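Local coordinates for protein MerB2 (Bacillus megaterium, PDB 5C17) that probably acts as an alkylmercury lyase of the MerB family, cleaving the mercury-carbon bond of organomercurials, and binds a mercury(II) ion, at residues V148-P153 against H169-V174; A124-P129 against V174-K179. All blocks are in the same frame, centred on the assembly; numbering follows the deposited sequence.

How the contacts relate
Following the chain, the loop 124-129 comes first, joining strand 117-122 to strand 129-135 of the eight-stranded antiparallel sheet. Strand 148-151 follows. After helix 160-164 the chain returns as strand 169-171, and contact 1 closes the loop of 15 residues between the two segments. Helix 174-183 begins directly afterwards, and its first turns meet 124-129 in contact 2, closing the longer loop. Contact 1 therefore lies wholly within the span that contact 2 closes. The segments 169-174 and 174-179 share Val174, which touches across contact 1. Phe171 joins the two contacts further, its ring touching Ala177 and Tyr125. Together they tie a three-stranded sheet and a helix to a connection of the larger sheet.

Contact 1: residues V148-P153 against H169-V174; sequences VIWTVP and HYFSSV
Val148, Ile149 and Trp150 pair with Phe171, Tyr170 and His169 in an antiparallel ladder. Strand 148-151 is the middle strand of a three-stranded sheet, flanked by 169-171 and 190-192. Four backbone hydrogen bonds hold the ladder. They run both ways between Val148 and Phe171 and both ways between Trp150 and His169. The shortest is Trp150 N to His169 O, 2.8 Å. Ile149 and Tyr170 form the non-hydrogen-bonded pair between them.

Trp150 lies on the same face as His169 and Phe171. Its CB sits at the edge of the Phe171 ring, in plane, 3.5 Å from Phe171 CE2. Trp150 CG is 4.0 Å from that same Phe171 CE2. With CG anti to the backbone N (chi1 171°), the indole runs alongside the His169 and Phe171 side chains and points the same way. Further out, Trp150 CD1 lies 3.9 Å from His169 CD2. The indole and imidazole planes are nearly parallel, at 17°, but slid apart with little overlap. Trp180 of helix 174-183 meets all three aromatic residues and meets the Trp150 ring edge-to-face.

On the other face, Ile149 CG1 packs obliquely 3.8 Å from Tyr170 CD1. The Tyr170 hydroxyl is hydrogen-bonded to Thr106 of helix 103-113. At the start of the strand, the Val148 and Val174 side chains cross at about a right angle, with Val148 CG1 4.0 Å from Val174 CG2.

Contact 2: residues A124-P129 against V174-K179; sequences AYTGEP and VEHANK
The Tyr125 ring and the Lys179 side chain cross at about a right angle. Lys179 CB lies over one ring face in a CH-pi contact, 3.9 Å from the centroid of the Tyr125 ring. The lysine chain bends at chi3 (73°), which brings its end round the rim of the ring. Lys179 CE comes to 3.5 Å from Tyr125 OH, and its NZ lies at the ring edge, in plane. The phenol hydroxyl is hydrogen-bonded to Glu183, at the end of helix 174-183.

Thr126 and His176 also meet at about a right angle. Thr126 CG2 comes over one face of the imidazole, offset toward the rim, and is 3.5 Å from His176 ND1. Tyr125 and Thr126, in the loop between strands 117-122 and 129-135, thus pack on the first turns of helix 174-183. Within the loop, Thr126 forms an ST turn, its OG1 accepting from Glu128 N at 3.0 Å. The same Thr126 OG1 donates to Glu128 OE2 at 2.7 Å, on the anti lone pair of the carboxylate. With OG1 held by both bonds (chi1 72°), CG2 is left facing the imidazole. His176 ND1 is hydrogen-bonded to Ser172 OG.

With an alanine in place of Tyr125, Lys179 CB would probably lose its aromatic face and Glu183 its hydroxyl partner. Near the base of that ring, Tyr125 CG lies 3.8 Å from His176 O.

Contact 1: residues V148-P153 against H169-V174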
ATOM      1  N   VAL A 148       7.906   2.529  14.881  1.00  9.46           N
ATOM      2  CA  VAL A 148       8.735   2.658  13.692  1.00  8.87           C
ATOM      3  C   VAL A 148       8.288   1.615  12.669  1.00  8.77           C
ATOM      4  O   VAL A 148       7.456   0.752  12.971  1.00  9.27           O
ATOM      5  CB  VAL A 148      10.234   2.482  14.007  1.00  9.91           C
ATOM      6  CG1 VAL A 148      10.761   3.665  14.832  1.00 10.89           C
ATOM      7  CG2 VAL A 148      10.468   1.151  14.718  1.00 11.06           C
ATOM      8  N   ILE A 149       8.837   1.705  11.465  1.00  8.78           N
ATOM      9  CA  ILE A 149       8.541   0.768  10.394  1.00  9.09           C
ATOM     10  C   ILE A 149       9.813   0.048   9.952  1.00  9.92           C
ATOM     11  O   ILE A 149      10.888   0.651   9.904  1.00 11.52           O
ATOM     12  CB  ILE A 149       7.919   1.515   9.204  1.00  9.62           C
ATOM     13  CG1 ILE A 149       6.502   1.947   9.580  1.00 10.33           C
ATOM     14  CG2 ILE A 149       7.911   0.657   7.924  1.00 11.46           C
ATOM     15  CD1 ILE A 149       5.834   2.892   8.580  1.00 12.06           C
ATOM     16  N   TRP A 150       9.674  -1.243   9.669  1.00 10.40           N
ATOM     17  CA  TRP A 150      10.721  -2.044   9.072  1.00 10.53           C
ATOM     18  C   TRP A 150      10.394  -2.208   7.604  1.00 10.53           C
ATOM     19  O   TRP A 150       9.307  -2.669   7.259  1.00 10.56           O
ATOM     20  CB  TRP A 150      10.768  -3.401   9.751  1.00 12.13           C
ATOM     21  CG  TRP A 150      11.658  -4.401   9.109  1.00 12.90           C
ATOM     22  CD1 TRP A 150      11.299  -5.377   8.232  1.00 14.42           C
ATOM     23  CD2 TRP A 150      13.061  -4.543   9.309  1.00 13.49           C
ATOM     24  NE1 TRP A 150      12.383  -6.109   7.862  1.00 15.13           N
ATOM     25  CE2 TRP A 150      13.484  -5.628   8.518  1.00 14.64           C
ATOM     26  CE3 TRP A 150      14.002  -3.860  10.077  1.00 15.74           C
ATOM     27  CZ2 TRP A 150      14.812  -6.044   8.468  1.00 17.73           C
ATOM     28  CZ3 TRP A 150      15.315  -4.277  10.032  1.00 17.79           C
ATOM     29  CH2 TRP A 150      15.709  -5.361   9.232  1.00 18.22           C
ATOM     30  N   THR A 151      11.334  -1.838   6.743  1.00 12.00           N
ATOM     31  CA  THR A 151      11.164  -1.916   5.306  1.00 13.36           C
ATOM     32  C   THR A 151      12.285  -2.743   4.686  1.00 13.43           C
ATOM     33  O   THR A 151      13.320  -2.984   5.313  1.00 14.16           O
ATOM     34  CB  THR A 151      11.105  -0.516   4.675  1.00 15.21           C
ATOM     35  OG1 THR A 151      10.708  -0.636   3.309  1.00 17.42           O
ATOM     36  CG2 THR A 151      12.431   0.190   4.761  1.00 17.71           C
ATOM     37  N   VAL A 152      12.049  -3.199   3.462  1.00 13.60           N
ATOM     38  CA  VAL A 152      13.021  -3.981   2.720  1.00 14.28           C
ATOM     39  C   VAL A 152      13.288  -3.301   1.390  1.00 13.55           C
ATOM     40  O   VAL A 152      12.508  -2.457   0.951  1.00 13.66           O
ATOM     41  CB  VAL A 152      12.541  -5.437   2.488  1.00 15.44           C
ATOM     42  CG1 VAL A 152      12.374  -6.147   3.815  1.00 17.55           C
ATOM     43  CG2 VAL A 152      11.244  -5.496   1.675  1.00 15.66           C
ATOM     44  N   PRO A 153      14.381  -3.680   0.716  1.00 14.61           N
ATOM     45  CA  PRO A 153      14.681  -3.044  -0.570  1.00 15.90           C
ATOM     46  C   PRO A 153      13.548  -3.246  -1.573  1.00 15.44           C
ATOM     47  O   PRO A 153      13.013  -4.342  -1.700  1.00 16.10           O
ATOM     48  CB  PRO A 153      15.956  -3.760  -1.018  1.00 17.47           C
ATOM     49  CG  PRO A 153      16.594  -4.202   0.246  1.00 17.58           C
ATOM     50  CD  PRO A 153      15.462  -4.582   1.142  1.00 16.29           C
ATOM     51  N   HIS A 169       6.786  -4.217   8.143  1.00  9.42           N
ATOM     52  CA  HIS A 169       6.126  -4.287   9.429  1.00  9.57           C
ATOM     53  C   HIS A 169       6.192  -2.994  10.230  1.00  8.96           C
ATOM     54  O   HIS A 169       7.043  -2.165  10.072  1.00  9.97           O
ATOM     55  CB  HIS A 169       6.839  -5.354  10.291  1.00 11.44           C
ATOM     56  CG  HIS A 169       7.006  -6.674   9.625  1.00 12.32           C
ATOM     57  ND1 HIS A 169       5.945  -7.469   9.268  1.00 14.05           N
ATOM     58  CD2 HIS A 169       8.118  -7.336   9.269  1.00 14.33           C
ATOM     59  CE1 HIS A 169       6.408  -8.561   8.703  1.00 15.05           C
ATOM     60  NE2 HIS A 169       7.717  -8.494   8.680  1.00 15.81           N
ATOM     61  N   TYR A 170       5.211  -2.872  11.110  1.00  8.76           N
ATOM     62  CA  TYR A 170       5.217  -1.904  12.198  1.00  9.00           C
ATOM     63  C   TYR A 170       5.885  -2.626  13.376  1.00  8.51           C
ATOM     64  O   TYR A 170       5.658  -3.768  13.618  1.00  8.80           O
ATOM     65  CB  TYR A 170       3.818  -1.481  12.668  1.00  9.69           C
ATOM     66  CG  TYR A 170       3.224  -0.212  12.037  1.00  8.54           C
ATOM     67  CD1 TYR A 170       3.839   1.016  12.137  1.00  8.94           C
ATOM     68  CD2 TYR A 170       2.014  -0.259  11.391  1.00  8.58           C
ATOM     69  CE1 TYR A 170       3.275   2.130  11.612  1.00  9.10           C
ATOM     70  CE2 TYR A 170       1.455   0.864  10.840  1.00  9.66           C
ATOM     71  CZ  TYR A 170       2.097   2.066  10.947  1.00  8.87           C
ATOM     72  OH  TYR A 170       1.597   3.217  10.447  1.00  9.92           O
ATOM     73  N   PHE A 171       6.701  -1.884  14.095  1.00  8.52           N
ATOM     74  CA  PHE A 171       7.280  -2.312  15.358  1.00  8.87           C
ATOM     75  C   PHE A 171       6.983  -1.237  16.418  1.00  8.73           C
ATOM     76  O   PHE A 171       7.051  -0.046  16.170  1.00  9.53           O
ATOM     77  CB  PHE A 171       8.781  -2.649  15.305  1.00  8.97           C
ATOM     78  CG  PHE A 171       9.067  -3.929  14.582  1.00  9.23           C
ATOM     79  CD1 PHE A 171       8.718  -5.139  15.139  1.00  9.73           C
ATOM     80  CD2 PHE A 171       9.625  -3.933  13.311  1.00 10.53           C
ATOM     81  CE1 PHE A 171       8.922  -6.306  14.465  1.00 10.60           C
ATOM     82  CE2 PHE A 171       9.856  -5.122  12.632  1.00 10.54           C
ATOM     83  CZ  PHE A 171       9.498  -6.305  13.225  1.00 10.23           C
ATOM     84  N   SER A 172       6.701  -1.686  17.629  1.00  9.07           N
ATOM     85  CA  SER A 172       6.401  -0.785  18.731  1.00 10.41           C
ATOM     86  C   SER A 172       7.589   0.070  19.158  1.00 10.18           C
ATOM     87  O   SER A 172       7.398   1.092  19.790  1.00 11.30           O
ATOM     88  CB  SER A 172       5.924  -1.611  19.922  1.00 11.57           C
ATOM     89  OG  SER A 172       6.783  -2.708  20.169  1.00 12.69           O
ATOM     90  N   SER A 173       8.801  -0.377  18.832  1.00  9.80           N
ATOM     91  CA  SER A 173      10.033   0.343  19.133  1.00  9.25           C
ATOM     92  C   SER A 173      11.157  -0.256  18.318  1.00  9.79           C
ATOM     93  O   SER A 173      11.049  -1.381  17.830  1.00 10.64           O
ATOM     94  CB  SER A 173      10.401   0.233  20.616  1.00 10.01           C
ATOM     95  OG  SER A 173      10.769  -1.101  20.926  1.00 12.10           O
ATOM     96  N   VAL A 174      12.260   0.474  18.223  1.00  9.94           N
ATOM     97  CA  VAL A 174      13.458  -0.086  17.594  1.00 10.25           C
ATOM     98  C   VAL A 174      13.981  -1.272  18.419  1.00 11.09           C
ATOM     99  O   VAL A 174      14.460  -2.256  17.865  1.00 11.93           O
ATOM    100  CB  VAL A 174      14.563   0.980  17.418  1.00 11.37           C
ATOM    101  CG1 VAL A 174      15.850   0.336  16.889  1.00 12.40           C
ATOM    102  CG2 VAL A 174      14.080   2.096  16.474  1.00 11.77           C
TER

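Contact 2: residues A124-P129 against V174-K179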
ATOM      1  N   ALA A 124       4.604  -6.184  14.994  1.00  8.59           N
ATOM      2  CA  ALA A 124       4.903  -7.500  14.444  1.00 10.48           C
ATOM      3  C   ALA A 124       5.670  -8.376  15.428  1.00 11.36           C
ATOM      4  O   ALA A 124       5.734  -9.593  15.243  1.00 13.62           O
ATOM      5  CB  ALA A 124       5.666  -7.382  13.145  1.00 12.03           C
ATOM      6  N   TYR A 125       6.262  -7.784  16.454  1.00 10.42           N
ATOM      7  CA  TYR A 125       6.932  -8.568  17.480  1.00 10.11           C
ATOM      8  C   TYR A 125       6.012  -8.863  18.661  1.00 10.36           C
ATOM      9  O   TYR A 125       5.715 -10.020  18.939  1.00 11.68           O
ATOM     10  CB  TYR A 125       8.228  -7.921  17.949  1.00 11.36           C
ATOM     11  CG  TYR A 125       9.045  -8.867  18.797  1.00 13.26           C
ATOM     12  CD1 TYR A 125       9.540 -10.057  18.264  1.00 14.05           C
ATOM     13  CD2 TYR A 125       9.314  -8.593  20.123  1.00 14.01           C
ATOM     14  CE1 TYR A 125      10.272 -10.936  19.022  1.00 16.21           C
ATOM     15  CE2 TYR A 125      10.067  -9.482  20.904  1.00 15.85           C
ATOM     16  CZ  TYR A 125      10.550 -10.638  20.340  1.00 16.11           C
ATOM     17  OH  TYR A 125      11.283 -11.535  21.099  1.00 19.62           O
ATOM     18  N   THR A 126       5.541  -7.835  19.355  1.00  9.45           N
ATOM     19  CA  THR A 126       4.834  -8.064  20.604  1.00  9.69           C
ATOM     20  C   THR A 126       3.357  -8.359  20.461  1.00  8.96           C
ATOM     21  O   THR A 126       2.741  -8.845  21.397  1.00  9.94           O
ATOM     22  CB  THR A 126       4.917  -6.866  21.539  1.00  9.86           C
ATOM     23  OG1 THR A 126       4.096  -5.824  21.020  1.00 10.20           O
ATOM     24  CG2 THR A 126       6.356  -6.395  21.732  1.00 11.11           C
ATOM     25  N   GLY A 127       2.774  -8.030  19.308  1.00  8.54           N
ATOM     26  CA  GLY A 127       1.346  -8.173  19.115  1.00  9.21           C
ATOM     27  C   GLY A 127       0.512  -7.043  19.703  1.00  9.23           C
ATOM     28  O   GLY A 127      -0.713  -7.047  19.589  1.00  9.75           O
ATOM     29  N   GLU A 128       1.153  -6.068  20.330  1.00  9.61           N
ATOM     30  CA  GLU A 128       0.406  -4.996  20.972  1.00  9.50           C
ATOM     31  C   GLU A 128      -0.220  -4.067  19.920  1.00  9.26           C
ATOM     32  O   GLU A 128       0.257  -3.988  18.783  1.00  9.44           O
ATOM     33  CB  GLU A 128       1.308  -4.196  21.902  1.00 10.04           C
ATOM     34  CG  GLU A 128       2.267  -3.258  21.209  1.00 10.73           C
ATOM     35  CD  GLU A 128       3.317  -2.746  22.176  1.00 11.82           C
ATOM     36  OE1 GLU A 128       3.119  -1.662  22.745  1.00 13.86           O
ATOM     37  OE2 GLU A 128       4.310  -3.465  22.407  1.00 13.18           O
ATOM     38  N   PRO A 129      -1.287  -3.345  20.301  1.00 10.08           N
ATOM     39  CA  PRO A 129      -1.916  -2.443  19.330  1.00 10.77           C
ATOM     40  C   PRO A 129      -1.066  -1.198  19.072  1.00 10.45           C
ATOM     41  O   PRO A 129      -0.406  -0.681  19.974  1.00 11.15           O
ATOM     42  CB  PRO A 129      -3.244  -2.080  20.004  1.00 12.37           C
ATOM     43  CG  PRO A 129      -2.979  -2.260  21.472  1.00 14.29           C
ATOM     44  CD  PRO A 129      -2.017  -3.386  21.580  1.00 11.98           C
ATOM     45  N   VAL A 174      12.260   0.474  18.223  1.00  9.94           N
ATOM     46  CA  VAL A 174      13.458  -0.086  17.594  1.00 10.25           C
ATOM     47  C   VAL A 174      13.981  -1.272  18.419  1.00 11.09           C
ATOM     48  O   VAL A 174      14.460  -2.256  17.865  1.00 11.93           O
ATOM     49  CB  VAL A 174      14.563   0.980  17.418  1.00 11.37           C
ATOM     50  CG1 VAL A 174      15.850   0.336  16.889  1.00 12.40           C
ATOM     51  CG2 VAL A 174      14.080   2.096  16.474  1.00 11.77           C
ATOM     52  N   GLU A 175      13.897  -1.165  19.739  1.00 11.02           N
ATOM     53  CA  GLU A 175      14.368  -2.237  20.594  1.00 11.93           C
ATOM     54  C   GLU A 175      13.582  -3.526  20.305  1.00 11.04           C
ATOM     55  O   GLU A 175      14.146  -4.608  20.248  1.00 11.69           O
ATOM     56  CB  GLU A 175      14.271  -1.821  22.064  1.00 13.23           C
ATOM     57  CG  GLU A 175      15.227  -0.678  22.471  1.00 14.16           C
ATOM     58  CD  GLU A 175      14.876   0.687  21.894  1.00 14.68           C
ATOM     59  OE1 GLU A 175      13.681   0.987  21.705  1.00 14.38           O
ATOM     60  OE2 GLU A 175      15.813   1.474  21.629  1.00 15.05           O
ATOM     61  N   HIS A 176      12.281  -3.409  20.068  1.00 10.65           N
ATOM     62  CA  HIS A 176      11.494  -4.597  19.735  1.00 11.45           C
ATOM     63  C   HIS A 176      11.754  -5.086  18.306  1.00 10.07           C
ATOM     64  O   HIS A 176      11.804  -6.293  18.065  1.00 11.36           O
ATOM     65  CB  HIS A 176      10.011  -4.349  20.009  1.00 11.94           C
ATOM     66  CG  HIS A 176       9.686  -4.310  21.466  1.00 13.12           C
ATOM     67  ND1 HIS A 176       8.566  -3.690  21.969  1.00 16.56           N
ATOM     68  CD2 HIS A 176      10.329  -4.853  22.528  1.00 16.75           C
ATOM     69  CE1 HIS A 176       8.544  -3.832  23.285  1.00 17.72           C
ATOM     70  NE2 HIS A 176       9.604  -4.530  23.647  1.00 17.16           N
ATOM     71  N   ALA A 177      11.967  -4.160  17.373  1.00 10.35           N
ATOM     72  CA  ALA A 177      12.403  -4.535  16.036  1.00 10.82           C
ATOM     73  C   ALA A 177      13.687  -5.363  16.117  1.00 11.36           C
ATOM     74  O   ALA A 177      13.861  -6.357  15.400  1.00 11.91           O
ATOM     75  CB  ALA A 177      12.617  -3.303  15.171  1.00 11.35           C
ATOM     76  N   ASN A 178      14.597  -4.942  16.990  1.00 12.13           N
ATOM     77  CA  ASN A 178      15.862  -5.659  17.143  1.00 12.93           C
ATOM     78  C   ASN A 178      15.716  -7.058  17.728  1.00 13.98           C
ATOM     79  O   ASN A 178      16.448  -7.963  17.342  1.00 14.82           O
ATOM     80  CB  ASN A 178      16.857  -4.827  17.958  1.00 13.40           C
ATOM     81  CG  ASN A 178      17.404  -3.668  17.171  1.00 15.70           C
ATOM     82  OD1 ASN A 178      17.362  -3.670  15.935  1.00 17.57           O
ATOM     83  ND2 ASN A 178      17.918  -2.666  17.866  1.00 16.12           N
ATOM     84  N   LYS A 179      14.785  -7.232  18.658  1.00 13.55           N
ATOM     85  CA  LYS A 179      14.470  -8.569  19.168  1.00 14.00           C
ATOM     86  C   LYS A 179      13.956  -9.454  18.040  1.00 13.31           C
ATOM     87  O   LYS A 179      14.360 -10.607  17.908  1.00 15.87           O
ATOM     88  CB  LYS A 179      13.448  -8.510  20.303  1.00 15.73           C
ATOM     89  CG  LYS A 179      13.983  -7.884  21.572  1.00 15.81           C
ATOM     90  CD  LYS A 179      12.973  -7.921  22.717  1.00 16.76           C
ATOM     91  CE  LYS A 179      12.784  -9.311  23.318  1.00 18.24           C
ATOM     92  NZ  LYS A 179      11.817  -9.253  24.456  1.00 19.06           N
TER